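Local coordinates for protein MaoC-like dehydratase (Phytophthora Capsici, PDB 3KH8) that probably acts as a hydro-lyase of the hydratase 2/MaoC family, built on hot-dog domains and adding or removing water, most likely at enoyl thioesters, at residues A[123-128]-A[250-255]; A[71-76]-A[83-88]. All blocks are in the same frame, centred on the assembly; numbering follows the deposited sequence.

Interaction 1 of 2, residues A[123-128]-A[250-255]; sequences ILHGEQ and HGLCSM
Leu-252 (CG and CD2) and Met-255 (SD and CE), one helical turn apart, meet CE1 of His-125 and the CB-CG part of Gln-128. The apolar contacts come first. CG of Leu-252 lies 4.0 Å from CE1 of His-125, near the plane of the imidazole, so the leucine meets the ring at its edge. CD2 of Leu-252 is 3.8 Å from CG of Gln-128. Met-255, extended beyond CG, crosses the glutamine at about a right angle, and Met-255 SD is 3.7 Å from Gln-128 CG, which both helix residues therefore share. The polar term lies within the strand: His-125 NE2 gives a weak hydrogen bond to Gln-128 OE1 (3.0 Å, 126° at the hydrogen), the acceptor lying in the ring plane. A classic beta bulge at Gly-126 and Glu-127, both opposite Gly-180, is consistent with His-125 and Gln-128 facing the helix on the same side. The segment axes approach to 10.5 Å and differ by 30° in direction. Helix 251-266 packed on a curved antiparallel sheet is the hot-dog layout; Met-255 also packs on Ile-277 and Val-279, and strand 123-132 joins the sheet parts by pairing with both 172-184 and 274-281.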
ATOM      1  N   ILE A 123      28.342   5.061   3.867  1.00 46.18           N
ATOM      2  CA  ILE A 123      27.826   3.754   3.453  1.00 44.55           C
ATOM      3  C   ILE A 123      26.686   3.895   2.435  1.00 43.08           C
ATOM      4  O   ILE A 123      25.874   4.825   2.516  1.00 43.11           O
ATOM      5  CB  ILE A 123      27.381   2.882   4.673  1.00 44.71           C
ATOM      6  CG1 ILE A 123      27.491   1.388   4.343  1.00 44.86           C
ATOM      7  CG2 ILE A 123      25.966   3.235   5.132  1.00 44.88           C
ATOM      8  CD1 ILE A 123      27.477   0.476   5.562  1.00 45.09           C
ATOM      9  N   LEU A 124      26.650   2.983   1.469  1.00 40.93           N
ATOM     10  CA  LEU A 124      25.526   2.893   0.538  1.00 38.88           C
ATOM     11  C   LEU A 124      25.239   1.450   0.136  1.00 37.04           C
ATOM     12  O   LEU A 124      26.141   0.609   0.116  1.00 36.81           O
ATOM     13  CB  LEU A 124      25.722   3.798  -0.696  1.00 39.14           C
ATOM     14  CG  LEU A 124      26.855   3.718  -1.743  1.00 39.77           C
ATOM     15  CD1 LEU A 124      28.247   3.984  -1.168  1.00 40.39           C
ATOM     16  CD2 LEU A 124      26.839   2.427  -2.573  1.00 39.98           C
ATOM     17  N   HIS A 125      23.973   1.173  -0.164  1.00 34.75           N
ATOM     18  CA  HIS A 125      23.569  -0.129  -0.672  1.00 32.44           C
ATOM     19  C   HIS A 125      23.982  -0.228  -2.136  1.00 30.95           C
ATOM     20  O   HIS A 125      23.346   0.350  -3.020  1.00 30.86           O
ATOM     21  CB  HIS A 125      22.062  -0.340  -0.487  1.00 32.36           C
ATOM     22  CG  HIS A 125      21.605  -1.738  -0.771  1.00 31.36           C
ATOM     23  ND1 HIS A 125      20.303  -2.039  -1.105  1.00 30.36           N
ATOM     24  CD2 HIS A 125      22.277  -2.915  -0.780  1.00 30.57           C
ATOM     25  CE1 HIS A 125      20.188  -3.341  -1.296  1.00 30.19           C
ATOM     26  NE2 HIS A 125      21.373  -3.895  -1.110  1.00 29.84           N
ATOM     27  N   GLY A 126      25.070  -0.955  -2.374  1.00 29.09           N
ATOM     28  CA  GLY A 126      25.703  -0.997  -3.685  1.00 26.86           C
ATOM     29  C   GLY A 126      25.282  -2.148  -4.573  1.00 25.37           C
ATOM     30  O   GLY A 126      25.223  -1.994  -5.791  1.00 24.94           O
ATOM     31  N   GLU A 127      24.996  -3.300  -3.961  1.00 23.76           N
ATOM     32  CA  GLU A 127      24.720  -4.533  -4.697  1.00 22.27           C
ATOM     33  C   GLU A 127      23.627  -5.364  -4.027  1.00 21.11           C
ATOM     34  O   GLU A 127      23.485  -5.347  -2.802  1.00 20.67           O
ATOM     35  CB  GLU A 127      25.994  -5.379  -4.821  1.00 22.39           C
ATOM     36  CG  GLU A 127      27.102  -4.747  -5.665  1.00 23.09           C
ATOM     37  CD  GLU A 127      28.361  -5.595  -5.762  1.00 24.95           C
ATOM     38  OE1 GLU A 127      28.387  -6.726  -5.230  1.00 25.47           O
ATOM     39  OE2 GLU A 127      29.339  -5.122  -6.381  1.00 25.86           O
ATOM     40  N   GLN A 128      22.868  -6.097  -4.838  1.00 19.76           N
ATOM     41  CA  GLN A 128      21.878  -7.039  -4.323  1.00 18.77           C
ATOM     42  C   GLN A 128      21.786  -8.290  -5.186  1.00 18.39           C
ATOM     43  O   GLN A 128      21.712  -8.210  -6.413  1.00 17.80           O
ATOM     44  CB  GLN A 128      20.494  -6.385  -4.206  1.00 18.56           C
ATOM     45  CG  GLN A 128      19.449  -7.264  -3.504  1.00 17.82           C
ATOM     46  CD  GLN A 128      19.784  -7.501  -2.041  1.00 16.89           C
ATOM     47  OE1 GLN A 128      20.067  -6.561  -1.304  1.00 16.60           O
ATOM     48  NE2 GLN A 128      19.768  -8.761  -1.623  1.00 16.57           N
ATOM     49  N   HIS A 250      13.577   4.109  -3.199  1.00 15.09           N
ATOM     50  CA  HIS A 250      14.325   2.948  -2.707  1.00 14.12           C
ATOM     51  C   HIS A 250      14.979   2.230  -3.874  1.00 13.60           C
ATOM     52  O   HIS A 250      14.316   1.946  -4.870  1.00 13.14           O
ATOM     53  CB  HIS A 250      13.390   1.937  -2.032  1.00 13.92           C
ATOM     54  CG  HIS A 250      12.644   2.468  -0.845  1.00 13.75           C
ATOM     55  ND1 HIS A 250      11.686   3.455  -0.943  1.00 13.38           N
ATOM     56  CD2 HIS A 250      12.670   2.099   0.457  1.00 13.14           C
ATOM     57  CE1 HIS A 250      11.175   3.691   0.252  1.00 12.79           C
ATOM     58  NE2 HIS A 250      11.760   2.885   1.121  1.00 13.28           N
ATOM     59  N   GLY A 251      16.273   1.931  -3.752  1.00 13.01           N
ATOM     60  CA  GLY A 251      16.965   1.112  -4.748  1.00 12.58           C
ATOM     61  C   GLY A 251      16.298  -0.240  -4.976  1.00 12.33           C
ATOM     62  O   GLY A 251      16.226  -0.724  -6.108  1.00 12.07           O
ATOM     63  N   LEU A 252      15.796  -0.849  -3.901  1.00 12.09           N
ATOM     64  CA  LEU A 252      15.123  -2.144  -4.012  1.00 11.88           C
ATOM     65  C   LEU A 252      13.773  -2.070  -4.737  1.00 12.03           C
ATOM     66  O   LEU A 252      13.327  -3.064  -5.311  1.00 11.95           O
ATOM     67  CB  LEU A 252      14.975  -2.816  -2.641  1.00 11.69           C
ATOM     68  CG  LEU A 252      16.258  -3.433  -2.067  1.00 11.60           C
ATOM     69  CD1 LEU A 252      16.047  -3.875  -0.609  1.00 11.42           C
ATOM     70  CD2 LEU A 252      16.742  -4.602  -2.931  1.00 10.73           C
ATOM     71  N   CYS A 253      13.134  -0.901  -4.707  1.00 12.11           N
ATOM     72  CA  CYS A 253      11.909  -0.671  -5.480  1.00 12.54           C
ATOM     73  C   CYS A 253      12.239  -0.644  -6.982  1.00 12.43           C
ATOM     74  O   CYS A 253      11.559  -1.283  -7.786  1.00 12.20           O
ATOM     75  CB  CYS A 253      11.218   0.626  -5.040  1.00 12.65           C
ATOM     76  SG  CYS A 253       9.634   0.976  -5.888  1.00 13.63           S
ATOM     77  N   SER A 254      13.296   0.083  -7.345  1.00 12.44           N
ATOM     78  CA  SER A 254      13.824   0.070  -8.718  1.00 12.63           C
ATOM     79  C   SER A 254      14.152  -1.349  -9.176  1.00 12.33           C
ATOM     80  O   SER A 254      13.879  -1.721 -10.319  1.00 12.57           O
ATOM     81  CB  SER A 254      15.077   0.949  -8.827  1.00 12.35           C
ATOM     82  OG  SER A 254      14.751   2.307  -8.606  1.00 13.96           O
ATOM     83  N   MET A 255      14.739  -2.135  -8.278  1.00 12.24           N
ATOM     84  CA  MET A 255      15.039  -3.533  -8.563  1.00 12.31           C
ATOM     85  C   MET A 255      13.744  -4.312  -8.802  1.00 12.11           C
ATOM     86  O   MET A 255      13.693  -5.185  -9.673  1.00 12.09           O
ATOM     87  CB  MET A 255      15.850  -4.156  -7.423  1.00 12.25           C
ATOM     88  CG  MET A 255      16.408  -5.548  -7.739  1.00 12.93           C
ATOM     89  SD  MET A 255      17.373  -6.199  -6.371  1.00 13.59           S
ATOM     90  CE  MET A 255      17.943  -7.758  -7.047  1.00 12.80           C
TER

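Interaction 2 of 2, residues A[71-76]-A[83-88]; sequences LQFTYE and AFPLYP
Phe-73 carries its ring opposite the carbonyl carbon and beside its own backbone N (chi1 -58°), whereas Phe-84 swings its ring opposite the backbone N (chi1 -167°); the two rotations bring the rings together across the segments. They form a T-shaped pair in which Phe-84 supplies the edge and Phe-73 the face. The evidence is direct: the centroids are 5.0 Å apart, the planes meet at 69°, and CD1 of Phe-84 stands 3.7 Å above the Phe-73 plane, over its centre. On the opposite face CG of Gln-72 covers the same ring, so Phe-73 is held between its preceding neighbour and the edge of Phe-84. The rim has a third partner, since CE1 of Phe-73 is 3.5 Å from the carbonyl O of Ala-83, which lies near the ring plane. Pro-85 adds a looser touch, its CD 4.1 Å from Phe-73 CE1, while the same CD lies above one face of the Phe-84 ring, displaced toward its rim. Phe-84 also opens a type I turn to Tyr-87, closed by Tyr-87 N to Phe-84 O at 2.9 Å. The contact joins short helix 71-74 to the loop leading to helix 91-94, both against helix 251-266: Phe-263 meets Phe-73 edge-to-face, and Ser-259 and Arg-260 meet Phe-84. The chemistry is mainly apolar, with a probable electrostatic element: C-H at the edge of Phe-84 meets the pi face of Phe-73, and the carbonyl oxygen meets the ring's C-H rim, consistent with the observed orientation of the two rings.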
ATOM      1  N   LEU A  71      -3.142  -9.042 -11.914  1.00 14.74           N
ATOM      2  CA  LEU A  71      -3.976  -9.749 -10.932  1.00 14.83           C
ATOM      3  C   LEU A  71      -3.300 -10.957 -10.293  1.00 14.48           C
ATOM      4  O   LEU A  71      -3.623 -11.317  -9.157  1.00 13.82           O
ATOM      5  CB  LEU A  71      -5.314 -10.165 -11.556  1.00 15.12           C
ATOM      6  CG  LEU A  71      -6.197  -9.046 -12.125  1.00 16.45           C
ATOM      7  CD1 LEU A  71      -7.538  -9.598 -12.618  1.00 17.00           C
ATOM      8  CD2 LEU A  71      -6.416  -7.943 -11.102  1.00 16.87           C
ATOM      9  N   GLN A  72      -2.364 -11.575 -11.018  1.00 14.23           N
ATOM     10  CA  GLN A  72      -1.546 -12.654 -10.465  1.00 14.28           C
ATOM     11  C   GLN A  72      -0.866 -12.220  -9.161  1.00 14.15           C
ATOM     12  O   GLN A  72      -0.649 -13.038  -8.268  1.00 14.21           O
ATOM     13  CB  GLN A  72      -0.498 -13.128 -11.492  1.00 14.67           C
ATOM     14  CG  GLN A  72       0.519 -14.127 -10.926  1.00 15.37           C
ATOM     15  CD  GLN A  72       1.273 -14.915 -11.986  1.00 16.21           C
ATOM     16  OE1 GLN A  72       1.578 -14.409 -13.068  1.00 16.86           O
ATOM     17  NE2 GLN A  72       1.593 -16.161 -11.665  1.00 17.16           N
ATOM     18  N   PHE A  73      -0.549 -10.930  -9.053  1.00 14.03           N
ATOM     19  CA  PHE A  73       0.136 -10.393  -7.877  1.00 13.77           C
ATOM     20  C   PHE A  73      -0.690  -9.439  -7.005  1.00 13.55           C
ATOM     21  O   PHE A  73      -0.318  -9.182  -5.855  1.00 13.28           O
ATOM     22  CB  PHE A  73       1.456  -9.725  -8.293  1.00 14.00           C
ATOM     23  CG  PHE A  73       2.393 -10.653  -9.016  1.00 14.13           C
ATOM     24  CD1 PHE A  73       2.989 -11.718  -8.347  1.00 13.96           C
ATOM     25  CD2 PHE A  73       2.659 -10.475 -10.370  1.00 14.90           C
ATOM     26  CE1 PHE A  73       3.844 -12.594  -9.013  1.00 14.82           C
ATOM     27  CE2 PHE A  73       3.518 -11.342 -11.049  1.00 15.30           C
ATOM     28  CZ  PHE A  73       4.114 -12.404 -10.366  1.00 15.05           C
ATOM     29  N   THR A  74      -1.801  -8.925  -7.535  1.00 13.24           N
ATOM     30  CA  THR A  74      -2.609  -7.926  -6.815  1.00 13.30           C
ATOM     31  C   THR A  74      -3.981  -8.420  -6.356  1.00 13.38           C
ATOM     32  O   THR A  74      -4.683  -7.710  -5.627  1.00 13.18           O
ATOM     33  CB  THR A  74      -2.839  -6.653  -7.656  1.00 13.14           C
ATOM     34  OG1 THR A  74      -3.517  -7.004  -8.871  1.00 13.38           O
ATOM     35  CG2 THR A  74      -1.521  -5.962  -7.967  1.00 13.66           C
ATOM     36  N   TYR A  75      -4.369  -9.617  -6.788  1.00 13.70           N
ATOM     37  CA  TYR A  75      -5.680 -10.158  -6.435  1.00 14.49           C
ATOM     38  C   TYR A  75      -5.567 -11.561  -5.839  1.00 14.59           C
ATOM     39  O   TYR A  75      -5.218 -12.515  -6.534  1.00 14.49           O
ATOM     40  CB  TYR A  75      -6.624 -10.131  -7.648  1.00 14.43           C
ATOM     41  CG  TYR A  75      -8.009 -10.686  -7.379  1.00 15.91           C
ATOM     42  CD1 TYR A  75      -8.712 -10.344  -6.222  1.00 17.19           C
ATOM     43  CD2 TYR A  75      -8.621 -11.545  -8.290  1.00 17.14           C
ATOM     44  CE1 TYR A  75      -9.989 -10.852  -5.972  1.00 17.95           C
ATOM     45  CE2 TYR A  75      -9.900 -12.055  -8.051  1.00 18.30           C
ATOM     46  CZ  TYR A  75     -10.574 -11.704  -6.891  1.00 18.72           C
ATOM     47  OH  TYR A  75     -11.836 -12.206  -6.650  1.00 20.48           O
ATOM     48  N   GLU A  76      -5.875 -11.663  -4.546  1.00 15.04           N
ATOM     49  CA  GLU A  76      -5.707 -12.897  -3.771  1.00 15.82           C
ATOM     50  C   GLU A  76      -6.438 -14.122  -4.338  1.00 16.27           C
ATOM     51  O   GLU A  76      -6.022 -15.251  -4.090  1.00 16.27           O
ATOM     52  CB  GLU A  76      -6.091 -12.681  -2.297  1.00 15.63           C
ATOM     53  CG  GLU A  76      -7.573 -12.369  -2.040  1.00 15.92           C
ATOM     54  CD  GLU A  76      -7.929 -10.898  -2.229  1.00 15.94           C
ATOM     55  OE1 GLU A  76      -7.091 -10.120  -2.748  1.00 14.84           O
ATOM     56  OE2 GLU A  76      -9.061 -10.522  -1.857  1.00 15.92           O
ATOM     57  N   ALA A  83       3.160 -14.791  -4.632  1.00 13.59           N
ATOM     58  CA  ALA A  83       4.035 -13.735  -4.129  1.00 13.52           C
ATOM     59  C   ALA A  83       4.865 -13.247  -5.308  1.00 13.33           C
ATOM     60  O   ALA A  83       5.257 -14.053  -6.164  1.00 13.52           O
ATOM     61  CB  ALA A  83       4.944 -14.273  -3.037  1.00 13.37           C
ATOM     62  N   PHE A  84       5.141 -11.948  -5.379  1.00 13.06           N
ATOM     63  CA  PHE A  84       6.122 -11.500  -6.366  1.00 13.03           C
ATOM     64  C   PHE A  84       7.504 -12.031  -5.969  1.00 12.86           C
ATOM     65  O   PHE A  84       7.887 -11.930  -4.803  1.00 12.99           O
ATOM     66  CB  PHE A  84       6.139  -9.983  -6.576  1.00 12.88           C
ATOM     67  CG  PHE A  84       6.924  -9.576  -7.790  1.00 12.54           C
ATOM     68  CD1 PHE A  84       6.343  -9.632  -9.055  1.00 11.82           C
ATOM     69  CD2 PHE A  84       8.261  -9.212  -7.679  1.00 12.53           C
ATOM     70  CE1 PHE A  84       7.077  -9.298 -10.191  1.00 13.13           C
ATOM     71  CE2 PHE A  84       9.005  -8.874  -8.808  1.00 12.42           C
ATOM     72  CZ  PHE A  84       8.416  -8.920 -10.063  1.00 12.50           C
ATOM     73  N   PRO A  85       8.243 -12.625  -6.931  1.00 12.86           N
ATOM     74  CA  PRO A  85       9.463 -13.374  -6.596  1.00 12.66           C
ATOM     75  C   PRO A  85      10.553 -12.614  -5.832  1.00 12.46           C
ATOM     76  O   PRO A  85      11.335 -13.238  -5.114  1.00 12.82           O
ATOM     77  CB  PRO A  85       9.975 -13.825  -7.967  1.00 12.70           C
ATOM     78  CG  PRO A  85       8.740 -13.978  -8.766  1.00 13.09           C
ATOM     79  CD  PRO A  85       7.887 -12.802  -8.353  1.00 12.62           C
ATOM     80  N   LEU A  86      10.604 -11.292  -5.975  1.00 12.21           N
ATOM     81  CA  LEU A  86      11.606 -10.492  -5.272  1.00 11.72           C
ATOM     82  C   LEU A  86      11.240 -10.185  -3.813  1.00 11.85           C
ATOM     83  O   LEU A  86      12.076  -9.676  -3.060  1.00 11.70           O
ATOM     84  CB  LEU A  86      11.891  -9.184  -6.025  1.00 11.54           C
ATOM     85  CG  LEU A  86      13.217  -8.483  -5.685  1.00 11.52           C
ATOM     86  CD1 LEU A  86      14.406  -9.244  -6.279  1.00 10.49           C
ATOM     87  CD2 LEU A  86      13.217  -7.036  -6.158  1.00 10.43           C
ATOM     88  N   TYR A  87      10.008 -10.492  -3.405  1.00 11.94           N
ATOM     89  CA  TYR A  87       9.546 -10.113  -2.060  1.00 12.39           C
ATOM     90  C   TYR A  87      10.486 -10.462  -0.883  1.00 12.55           C
ATOM     91  O   TYR A  87      10.613  -9.658   0.041  1.00 12.60           O
ATOM     92  CB  TYR A  87       8.101 -10.581  -1.781  1.00 12.46           C
ATOM     93  CG  TYR A  87       7.633 -10.211  -0.387  1.00 12.39           C
ATOM     94  CD1 TYR A  87       7.414  -8.881  -0.038  1.00 13.08           C
ATOM     95  CD2 TYR A  87       7.441 -11.186   0.590  1.00 13.20           C
ATOM     96  CE1 TYR A  87       6.999  -8.527   1.252  1.00 13.65           C
ATOM     97  CE2 TYR A  87       7.030 -10.845   1.881  1.00 12.94           C
ATOM     98  CZ  TYR A  87       6.811  -9.517   2.199  1.00 13.42           C
ATOM     99  OH  TYR A  87       6.408  -9.172   3.465  1.00 14.59           O
ATOM    100  N   PRO A  88      11.159 -11.637  -0.908  1.00 13.10           N
ATOM    101  CA  PRO A  88      12.070 -11.952   0.206  1.00 13.56           C
ATOM    102  C   PRO A  88      13.065 -10.849   0.621  1.00 14.06           C
ATOM    103  O   PRO A  88      13.450 -10.808   1.787  1.00 14.22           O
ATOM    104  CB  PRO A  88      12.805 -13.195  -0.296  1.00 13.83           C
ATOM    105  CG  PRO A  88      11.789 -13.890  -1.112  1.00 13.37           C
ATOM    106  CD  PRO A  88      11.016 -12.796  -1.813  1.00 13.10           C
TER

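In the fold
Both segments of interaction 2 precede those of interaction 1 in the chain, and their centres lie about 20 Å apart, yet the two meet through Leu-86. CD2 of Leu-86 is 3.8 Å from C of Met-255 and 4.1 Å from O of Leu-252, so segment 83-88 packs on the first turns of helix 251-266, which links both contacts. At its N-cap, His-250 bonds to Asp-228 O and stacks on His-233; Asp-228 and His-233 probably correspond to the catalytic Asp and His of the hydratase 2 motif. Interaction 1 thus lies by the probable active site of its own subunit, while segment 71-76 borders the corresponding motif region of the second subunit, where Glu-76 OE1 forms a salt bridge with Arg-224 NH1.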